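Local coordinates for WbbM protein (Klebsiella pneumoniae, PDB 6U4B) that probably transfers sugars as a bifunctional, trimeric glycosyltransferase that polymerises O-antigen, with magnesium bound in its family 8 glycosyltransferase region, at residues Lys432-Val435 / Met436-Phe439; Leu541-Ala544 / Thr545-Phe549. One frame throughout, in Å; residues are numbered along the deposited sequence.

Contact 1 comes first along the chain, at 432-439, at the start of helix 434-441 and shortly after a strand of the glycosyltransferase sheet; contact 2 follows at 541-549, where a loop runs into helix 543-554. Each is a continuous stretch running into the start of a helix, so neither closes a loop of any length, and the two lie in series, neither nesting nor crossing. Their centres are 11 Å apart, and they touch directly: E437 OE1 lies 2.7 Å from T545 OG1, a probable hydrogen bond, while I434 CD1 packs at 3.7 Å on F549 CD1. The start of helix 434-441 is thereby joined to the first two turns of helix 543-554, within the family 8 glycosyltransferase range.

Contact 1. Residues Lys432-Val435 / Met436-Phe439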
loop_
_atom_site.group_PDB
_atom_site.type_symbol
_atom_site.label_atom_id
_atom_site.label_comp_id
_atom_site.label_asym_id
_atom_site.label_seq_id
_atom_site.Cartn_x
_atom_site.Cartn_y
_atom_site.Cartn_z
ATOM N N LYS A 432 5.141 -29.247 -20.090
ATOM C CA LYS A 432 4.395 -30.478 -20.302
ATOM C C LYS A 432 3.098 -30.462 -19.502
ATOM O O LYS A 432 3.079 -30.106 -18.322
ATOM C CB LYS A 432 5.255 -31.678 -19.905
ATOM C CG LYS A 432 4.643 -33.036 -20.192
ATOM C CD LYS A 432 5.362 -34.111 -19.386
ATOM C CE LYS A 432 4.872 -35.503 -19.732
ATOM N NZ LYS A 432 3.386 -35.590 -19.757
ATOM N N ASP A 433 2.005 -30.844 -20.157
ATOM C CA ASP A 433 0.668 -30.785 -19.567
ATOM C C ASP A 433 0.445 -32.049 -18.742
ATOM O O ASP A 433 0.175 -33.123 -19.288
ATOM C CB ASP A 433 -0.383 -30.635 -20.664
ATOM C CG ASP A 433 -1.763 -30.289 -20.124
ATOM O OD1 ASP A 433 -2.036 -30.542 -18.931
ATOM O OD2 ASP A 433 -2.583 -29.765 -20.909
ATOM N N ILE A 434 0.535 -31.926 -17.415
ATOM C CA ILE A 434 0.313 -33.095 -16.568
ATOM C C ILE A 434 -1.169 -33.415 -16.414
ATOM O O ILE A 434 -1.515 -34.553 -16.073
ATOM C CB ILE A 434 0.963 -32.925 -15.185
ATOM C CG1 ILE A 434 0.240 -31.857 -14.364
ATOM C CG2 ILE A 434 2.440 -32.583 -15.329
ATOM C CD1 ILE A 434 0.813 -31.681 -12.974
ATOM N N VAL A 435 -2.059 -32.452 -16.662
ATOM C CA VAL A 435 -3.486 -32.760 -16.654
ATOM C C VAL A 435 -3.838 -33.653 -17.835
ATOM O O VAL A 435 -4.566 -34.643 -17.688
ATOM C CB VAL A 435 -4.325 -31.469 -16.650
ATOM C CG1 VAL A 435 -5.802 -31.804 -16.787
ATOM C CG2 VAL A 435 -4.079 -30.680 -15.377
ATOM N N MET A 436 -3.327 -33.324 -19.025
ATOM C CA MET A 436 -3.491 -34.222 -20.162
ATOM C C MET A 436 -2.803 -35.556 -19.909
ATOM O O MET A 436 -3.297 -36.602 -20.347
ATOM C CB MET A 436 -2.950 -33.571 -21.435
ATOM C CG MET A 436 -3.034 -34.457 -22.677
ATOM S SD MET A 436 -4.723 -34.890 -23.136
ATOM C CE MET A 436 -5.332 -33.310 -23.729
ATOM N N GLU A 437 -1.672 -35.542 -19.199
ATOM C CA GLU A 437 -1.033 -36.792 -18.801
ATOM C C GLU A 437 -1.989 -37.656 -17.988
ATOM O O GLU A 437 -2.025 -38.881 -18.153
ATOM C CB GLU A 437 0.242 -36.499 -18.008
ATOM C CG GLU A 437 1.075 -37.732 -17.677
ATOM C CD GLU A 437 2.299 -37.396 -16.847
ATOM O OE1 GLU A 437 2.593 -38.139 -15.885
ATOM O OE2 GLU A 437 2.963 -36.381 -17.149
ATOM N N GLY A 438 -2.784 -37.031 -17.116
ATOM C CA GLY A 438 -3.782 -37.782 -16.374
ATOM C C GLY A 438 -4.943 -38.231 -17.240
ATOM O O GLY A 438 -5.462 -39.337 -17.069
ATOM N N PHE A 439 -5.370 -37.379 -18.178
ATOM C CA PHE A 439 -6.449 -37.761 -19.084
ATOM C C PHE A 439 -6.078 -38.997 -19.893
ATOM O O PHE A 439 -6.910 -39.888 -20.099
ATOM C CB PHE A 439 -6.795 -36.599 -20.017
ATOM C CG PHE A 439 -7.510 -35.463 -19.338
ATOM C CD1 PHE A 439 -8.087 -35.632 -18.091
ATOM C CD2 PHE A 439 -7.611 -34.227 -19.957
ATOM C CE1 PHE A 439 -8.746 -34.585 -17.469
ATOM C CE2 PHE A 439 -8.268 -33.179 -19.341
ATOM C CZ PHE A 439 -8.837 -33.359 -18.095
#
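The backbone turns into a helix at D433, and the first i to i+4 bonds follow at once: E437 N to D433 O at 3.0 Å, then G438 N to I434 O and F439 N to V435 O. The D433 carboxylate closes the end of this turn. With CG anti to the backbone N (chi1 -168°), D433 OD1 swings over the first turn and accepts from M436 N at 3.1 Å. That bond is nearly straight at hydrogen, 166°, yet the donor stands well above the carboxylate plane. V435 N adds a weak bond to the same oxygen, and Y528 OH another weak one from outside, so OD1 collects several donors in a buried setting. This is a helix N-cap, placed at the start of helix 434-441, shortly after a strand of the glycosyltransferase sheet; the D433 side chain lies about 10 Å from the bound magnesium ion. K432, just ahead of the cap, reaches E437 by a mostly extended chain that bends at its last torsion. The two side chains meet at roughly a right angle, and K432 NZ forms a salt bridge of 2.8 Å to E437 OE2, approaching on the anti side and 30° out of the carboxylate plane. Each carboxylate oxygen of E437 has its own partner, since OE1 bonds to T545 OG1 on helix 543-554. One turn on, V435 and F439 lie side by side. V435 CG1 stands over the ring face in a CH-pi contact, 4.0 Å from the F439 ring centroid, while V435 O sits 3.5 Å above the same ring's plane, offset toward its rim.

Contact 2. Residues Leu541-Ala544 / Thr545-Phe549; sequences LKFA and TYMKF
Two first torsions bring F543 and M547 together: the phenylalanine ring leaves with CG opposite its own N (chi1 -172°), whereas M547 CG lies beside its N (chi1 -63°), and two further bends curl the methionine back over the ring. It is the methyl that lies over the face. M547 CE stands 3.8 Å from the F543 ring centroid and 23° off the ring normal, a CH-pi contact over one face with the methyl displaced toward the rim. M547 SD is 4.3 Å from the centroid of the F543 ring and comes in obliquely. Nearer the backbone, M547 CG presses against the ring at F543 CE2, 3.4 Å away, so methylene, sulfur and methyl all meet one aromatic side chain. The pair lies at a subunit interface: F78 of a neighbouring subunit packs on M547, and M243 of that subunit on F543, while F543 and A544 make backbone hydrogen bonds to the same subunit. Between their backbones, M547 N bonds to F543 O at 3.0 Å, which fixes the two residues one turn apart. Y546 N to K542 O, 2.9 Å, is the first bond of the ladder and marks K542 as the N-cap residue. T545 OG1 faces the K542 chain, with CB of K542 3.9 Å from it, but its polar partner is E437 on helix 434-441. On the other branch, T545 CG2 meets L541 CD1 at 4.3 Å. The F543-M547 pair is a Met-aromatic contact at the start of helix 543-554, the helix of a beta-alpha-beta unit between strands 527-528 and 558-560.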
loop_
_atom_site.group_PDB
_atom_site.type_symbol
_atom_site.label_atom_id
_atom_site.label_comp_id
_atom_site.label_asym_id
_atom_site.label_seq_id
_atom_site.Cartn_x
_atom_site.Cartn_y
_atom_site.Cartn_z
ATOM N N LEU A 541 -1.443 -39.705 -10.538
ATOM C CA LEU A 541 -0.580 -39.747 -11.707
ATOM C C LEU A 541 0.587 -40.701 -11.464
ATOM O O LEU A 541 0.704 -41.333 -10.410
ATOM C CB LEU A 541 -0.067 -38.345 -12.028
ATOM C CG LEU A 541 -1.047 -37.337 -12.625
ATOM C CD1 LEU A 541 -0.605 -35.918 -12.312
ATOM C CD2 LEU A 541 -1.133 -37.535 -14.123
ATOM N N LYS A 542 1.465 -40.807 -12.461
ATOM C CA LYS A 542 2.741 -41.479 -12.263
ATOM C C LYS A 542 3.461 -40.862 -11.068
ATOM O O LYS A 542 3.466 -39.640 -10.896
ATOM C CB LYS A 542 3.598 -41.359 -13.527
ATOM C CG LYS A 542 4.867 -42.204 -13.536
ATOM C CD LYS A 542 5.912 -41.617 -14.479
ATOM C CE LYS A 542 5.389 -41.470 -15.903
ATOM N NZ LYS A 542 5.399 -42.760 -16.650
ATOM N N PHE A 543 4.053 -41.719 -10.228
ATOM C CA PHE A 543 4.644 -41.243 -8.979
ATOM C C PHE A 543 5.708 -40.186 -9.234
ATOM O O PHE A 543 5.773 -39.179 -8.520
ATOM C CB PHE A 543 5.239 -42.415 -8.198
ATOM C CG PHE A 543 5.700 -42.053 -6.813
ATOM C CD1 PHE A 543 4.867 -42.240 -5.726
ATOM C CD2 PHE A 543 6.966 -41.532 -6.595
ATOM C CE1 PHE A 543 5.286 -41.913 -4.450
ATOM C CE2 PHE A 543 7.387 -41.207 -5.320
ATOM C CZ PHE A 543 6.545 -41.396 -4.247
ATOM N N ALA A 544 6.554 -40.398 -10.243
ATOM C CA ALA A 544 7.595 -39.424 -10.548
ATOM C C ALA A 544 6.997 -38.076 -10.931
ATOM O O ALA A 544 7.529 -37.024 -10.557
ATOM C CB ALA A 544 8.491 -39.949 -11.668
ATOM N N THR A 545 5.891 -38.089 -11.682
ATOM C CA THR A 545 5.237 -36.839 -12.057
ATOM C C THR A 545 4.633 -36.148 -10.840
ATOM O O THR A 545 4.735 -34.924 -10.701
ATOM C CB THR A 545 4.160 -37.102 -13.110
ATOM O OG1 THR A 545 4.743 -37.751 -14.248
ATOM C CG2 THR A 545 3.517 -35.794 -13.557
ATOM N N TYR A 546 4.001 -36.916 -9.948
ATOM C CA TYR A 546 3.435 -36.327 -8.739
ATOM C C TYR A 546 4.516 -35.666 -7.891
ATOM O O TYR A 546 4.304 -34.577 -7.340
ATOM C CB TYR A 546 2.688 -37.395 -7.939
ATOM C CG TYR A 546 1.981 -36.863 -6.711
ATOM C CD1 TYR A 546 1.298 -35.653 -6.752
ATOM C CD2 TYR A 546 1.985 -37.576 -5.518
ATOM C CE1 TYR A 546 0.649 -35.162 -5.636
ATOM C CE2 TYR A 546 1.336 -37.093 -4.396
ATOM C CZ TYR A 546 0.670 -35.885 -4.463
ATOM O OH TYR A 546 0.023 -35.399 -3.353
ATOM N N MET A 547 5.687 -36.302 -7.785
ATOM C CA MET A 547 6.799 -35.684 -7.069
ATOM C C MET A 547 7.220 -34.377 -7.729
ATOM O O MET A 547 7.503 -33.390 -7.041
ATOM C CB MET A 547 7.980 -36.652 -6.995
ATOM C CG MET A 547 7.693 -37.929 -6.229
ATOM S SD MET A 547 7.175 -37.641 -4.523
ATOM C CE MET A 547 5.440 -38.075 -4.616
ATOM N N LYS A 548 7.273 -34.356 -9.063
ATOM C CA LYS A 548 7.613 -33.125 -9.769
ATOM C C LYS A 548 6.575 -32.041 -9.512
ATOM O O LYS A 548 6.916 -30.857 -9.412
ATOM C CB LYS A 548 7.742 -33.396 -11.268
ATOM C CG LYS A 548 8.882 -34.323 -11.644
ATOM C CD LYS A 548 9.031 -34.404 -13.154
ATOM C CE LYS A 548 10.359 -33.820 -13.603
ATOM N NZ LYS A 548 10.270 -33.246 -14.976
ATOM N N PHE A 549 5.303 -32.429 -9.397
ATOM C CA PHE A 549 4.252 -31.459 -9.113
ATOM C C PHE A 549 4.369 -30.918 -7.694
ATOM O O PHE A 549 4.181 -29.718 -7.465
ATOM C CB PHE A 549 2.882 -32.099 -9.343
ATOM C CG PHE A 549 1.723 -31.213 -8.979
ATOM C CD1 PHE A 549 1.474 -30.047 -9.686
ATOM C CD2 PHE A 549 0.871 -31.560 -7.944
ATOM C CE1 PHE A 549 0.404 -29.233 -9.356
ATOM C CE2 PHE A 549 -0.203 -30.754 -7.611
ATOM C CZ PHE A 549 -0.437 -29.588 -8.320
#